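Local coordinates for protein scribble homolog (Homo sapiens, PDB 6EEY) that binds C-terminal PDZ ligands of alpha1D-adrenergic receptors as a cell-polarity protein, this fourth PDZ domain being a probable peptide-binding module, at residues I9-G14 against D88-L93. The protein carries 1 engineered substitution. Residues are numbered along the deposited sequence; the frame is centred on the assembly and turned at random.
Sequences IQKAPG and DTLTVL
Ile9 and Leu90 form an antiparallel hydrogen-bonded pair where the end of strand 5-10 meets the start of strand 89-94, the pairing of first and last strands that closes the PDZ fold. Ile9 N donates to Leu90 O at 2.9 Å, nearly straight (165° at the hydrogen), and Leu90 N returns a bond to Ile9 O, lying in that carbonyl's plane. Gln10 and Thr89 follow as a non-hydrogen-bonded pair, their CA atoms 4.2 Å apart. Past the strand end, Lys11 N still reaches Asp88 O at 3.0 Å, but from well above the carbonyl plane. A CA-H...O contact from Thr89 CA to Ile9 O (3.1 Å) supplements this ladder.

Ile9 and Leu90 share one face of the sheet, where Ile9 CD1 meets Val92 CG2 at 4.3 Å and Ile9 also touches Leu17 and Leu57. Gln10 and Thr89 lie on the other face. With CG between its backbone N and carbonyl carbon (chi1 65°), the Lys11 chain runs across Leu90, CE resting 3.8 Å from Leu90 CB. A bend at the last torsion (chi4 64°) turns the ammonium to the backbone oxygens of Ser85, Gly87 and Glu15, which bind it; its bond to Ala12 O is weak. A methionine in its place would probably leave those three carbonyls without their shared donor. Nearer the surface, Asp88 CB approaches Lys11 O to 3.8 Å, and Asp88 CA directs a CA-H...O contact to the same oxygen at 3.3 Å.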
ATOM      1  N   ILE A   9       1.298   4.085 -11.304  1.00  4.21           N
ATOM      2  CA  ILE A   9      -0.077   3.776 -11.662  1.00  3.54           C
ATOM      3  C   ILE A   9      -0.812   5.065 -11.955  1.00  3.48           C
ATOM      4  O   ILE A   9      -0.803   5.992 -11.145  1.00  3.38           O
ATOM      5  CB  ILE A   9      -0.755   2.950 -10.558  1.00  4.12           C
ATOM      6  CG1 ILE A   9      -0.013   1.611 -10.445  1.00  6.54           C
ATOM      7  CG2 ILE A   9      -2.215   2.749 -10.850  1.00  4.80           C
ATOM      8  CD1 ILE A   9      -0.358   0.832  -9.206  1.00  6.35           C
ATOM      9  N   GLN A  10      -1.441   5.135 -13.116  1.00  3.90           N
ATOM     10  CA  GLN A  10      -2.210   6.318 -13.459  1.00  3.57           C
ATOM     11  C   GLN A  10      -3.479   6.384 -12.630  1.00  3.81           C
ATOM     12  O   GLN A  10      -4.072   5.360 -12.289  1.00  4.63           O
ATOM     13  CB  GLN A  10      -2.548   6.297 -14.940  1.00  5.17           C
ATOM     14  CG  GLN A  10      -1.314   6.371 -15.826  1.00 10.26           C
ATOM     15  CD  GLN A  10      -1.630   6.716 -17.277  1.00 14.20           C
ATOM     16  OE1 GLN A  10      -2.701   7.239 -17.592  1.00 21.12           O
ATOM     17  NE2 GLN A  10      -0.689   6.431 -18.167  1.00 18.03           N
ATOM     18  N   LYS A  11      -3.916   7.596 -12.324  1.00  3.69           N
ATOM     19  CA  LYS A  11      -5.172   7.773 -11.616  1.00  3.83           C
ATOM     20  C   LYS A  11      -5.702   9.160 -11.938  1.00  3.82           C
ATOM     21  O   LYS A  11      -4.976  10.028 -12.430  1.00  3.81           O
ATOM     22  CB  LYS A  11      -4.999   7.609 -10.107  1.00  3.66           C
ATOM     23  CG  LYS A  11      -4.134   8.648  -9.432  1.00  3.88           C
ATOM     24  CD  LYS A  11      -3.946   8.294  -7.968  1.00  4.41           C
ATOM     25  CE  LYS A  11      -3.304   9.397  -7.160  1.00  4.74           C
ATOM     26  NZ  LYS A  11      -4.182  10.603  -7.127  1.00  4.29           N
ATOM     27  N   ALA A  12      -6.975   9.376 -11.646  1.00  4.11           N
ATOM     28  CA  ALA A  12      -7.509  10.725 -11.754  1.00  4.47           C
ATOM     29  C   ALA A  12      -6.894  11.563 -10.630  1.00  4.29           C
ATOM     30  O   ALA A  12      -6.547  11.041  -9.574  1.00  4.00           O
ATOM     31  CB  ALA A  12      -9.027  10.714 -11.678  1.00  5.01           C
ATOM     32  N   PRO A  13      -6.689  12.859 -10.854  1.00  5.09           N
ATOM     33  CA  PRO A  13      -5.830  13.627  -9.946  1.00  5.72           C
ATOM     34  C   PRO A  13      -6.317  13.717  -8.527  1.00  5.83           C
ATOM     35  O   PRO A  13      -5.486  13.904  -7.627  1.00  6.93           O
ATOM     36  CB  PRO A  13      -5.765  15.021 -10.589  1.00 10.34           C
ATOM     37  CG  PRO A  13      -6.393  14.918 -11.886  1.00  6.82           C
ATOM     38  CD  PRO A  13      -7.046  13.606 -12.065  1.00  4.91           C
ATOM     39  N   GLY A  14      -7.615  13.612  -8.284  1.00  5.68           N
ATOM     40  CA  GLY A  14      -8.171  13.632  -6.951  1.00  6.96           C
ATOM     41  C   GLY A  14      -8.524  12.271  -6.396  1.00  6.87           C
ATOM     42  O   GLY A  14      -8.992  12.181  -5.256  1.00  9.11           O
ATOM     43  N   ASP A  88      -1.767  12.767 -10.874  1.00  3.90           N
ATOM     44  CA  ASP A  88      -2.312  11.917 -11.923  1.00  4.78           C
ATOM     45  C   ASP A  88      -1.587  10.585 -12.026  1.00  3.78           C
ATOM     46  O   ASP A  88      -1.923   9.766 -12.888  1.00  4.26           O
ATOM     47  CB  ASP A  88      -2.417  12.660 -13.259  1.00  6.92           C
ATOM     48  CG  ASP A  88      -1.123  13.189 -13.753  1.00  8.89           C
ATOM     49  OD1 ASP A  88      -0.065  12.631 -13.432  1.00  9.85           O
ATOM     50  OD2 ASP A  88      -1.162  14.192 -14.503  1.00  9.05           O
ATOM     51  N   THR A  89      -0.616  10.338 -11.169  1.00  4.42           N
ATOM     52  CA  THR A  89      -0.084   8.998 -10.997  1.00  4.89           C
ATOM     53  C   THR A  89       0.205   8.830  -9.512  1.00  4.50           C
ATOM     54  O   THR A  89       0.236   9.796  -8.745  1.00  5.46           O
ATOM     55  CB  THR A  89       1.216   8.774 -11.775  1.00  6.49           C
ATOM     56  OG1 THR A  89       2.219   9.656 -11.265  1.00  8.41           O
ATOM     57  CG2 THR A  89       1.043   9.009 -13.268  1.00  7.54           C
ATOM     58  N   LEU A  90       0.428   7.592  -9.106  1.00  3.92           N
ATOM     59  CA  LEU A  90       0.858   7.278  -7.757  1.00  3.28           C
ATOM     60  C   LEU A  90       1.811   6.107  -7.886  1.00  3.84           C
ATOM     61  O   LEU A  90       1.572   5.189  -8.673  1.00  4.71           O
ATOM     62  CB  LEU A  90      -0.351   6.972  -6.883  1.00  6.22           C
ATOM     63  CG  LEU A  90      -0.014   6.711  -5.416  1.00  5.29           C
ATOM     64  CD1 LEU A  90      -1.074   7.317  -4.516  1.00  9.76           C
ATOM     65  CD2 LEU A  90       0.119   5.215  -5.162  1.00  6.58           C
ATOM     66  N   THR A  91       2.884   6.120  -7.120  1.00  3.25           N
ATOM     67  CA  THR A  91       3.894   5.074  -7.215  1.00  4.77           C
ATOM     68  C   THR A  91       3.862   4.210  -5.966  1.00  4.13           C
ATOM     69  O   THR A  91       3.690   4.710  -4.852  1.00  5.18           O
ATOM     70  CB  THR A  91       5.274   5.702  -7.419  1.00  7.19           C
ATOM     71  OG1 THR A  91       5.291   6.409  -8.672  1.00 10.57           O
ATOM     72  CG2 THR A  91       6.380   4.672  -7.398  1.00 10.56           C
ATOM     73  N   VAL A  92       4.016   2.915  -6.159  1.00  4.22           N
ATOM     74  CA  VAL A  92       4.113   1.994  -5.042  1.00  3.47           C
ATOM     75  C   VAL A  92       5.354   1.144  -5.216  1.00  3.13           C
ATOM     76  O   VAL A  92       5.764   0.824  -6.340  1.00  4.16           O
ATOM     77  CB  VAL A  92       2.870   1.092  -4.886  1.00  4.95           C
ATOM     78  CG1 VAL A  92       1.653   1.940  -4.515  1.00  5.91           C
ATOM     79  CG2 VAL A  92       2.610   0.279  -6.143  1.00  5.34           C
ATOM     80  N   LEU A  93       5.917   0.733  -4.103  1.00  2.86           N
ATOM     81  CA  LEU A  93       7.017  -0.225  -4.065  1.00  2.74           C
ATOM     82  C   LEU A  93       6.480  -1.478  -3.409  1.00  3.26           C
ATOM     83  O   LEU A  93       6.049  -1.430  -2.250  1.00  3.76           O
ATOM     84  CB  LEU A  93       8.183   0.332  -3.253  1.00  3.66           C
ATOM     85  CG  LEU A  93       9.483  -0.464  -3.306  1.00  4.06           C
ATOM     86  CD1 LEU A  93      10.100  -0.395  -4.702  1.00  6.17           C
ATOM     87  CD2 LEU A  93      10.473   0.028  -2.274  1.00  4.97           C
TER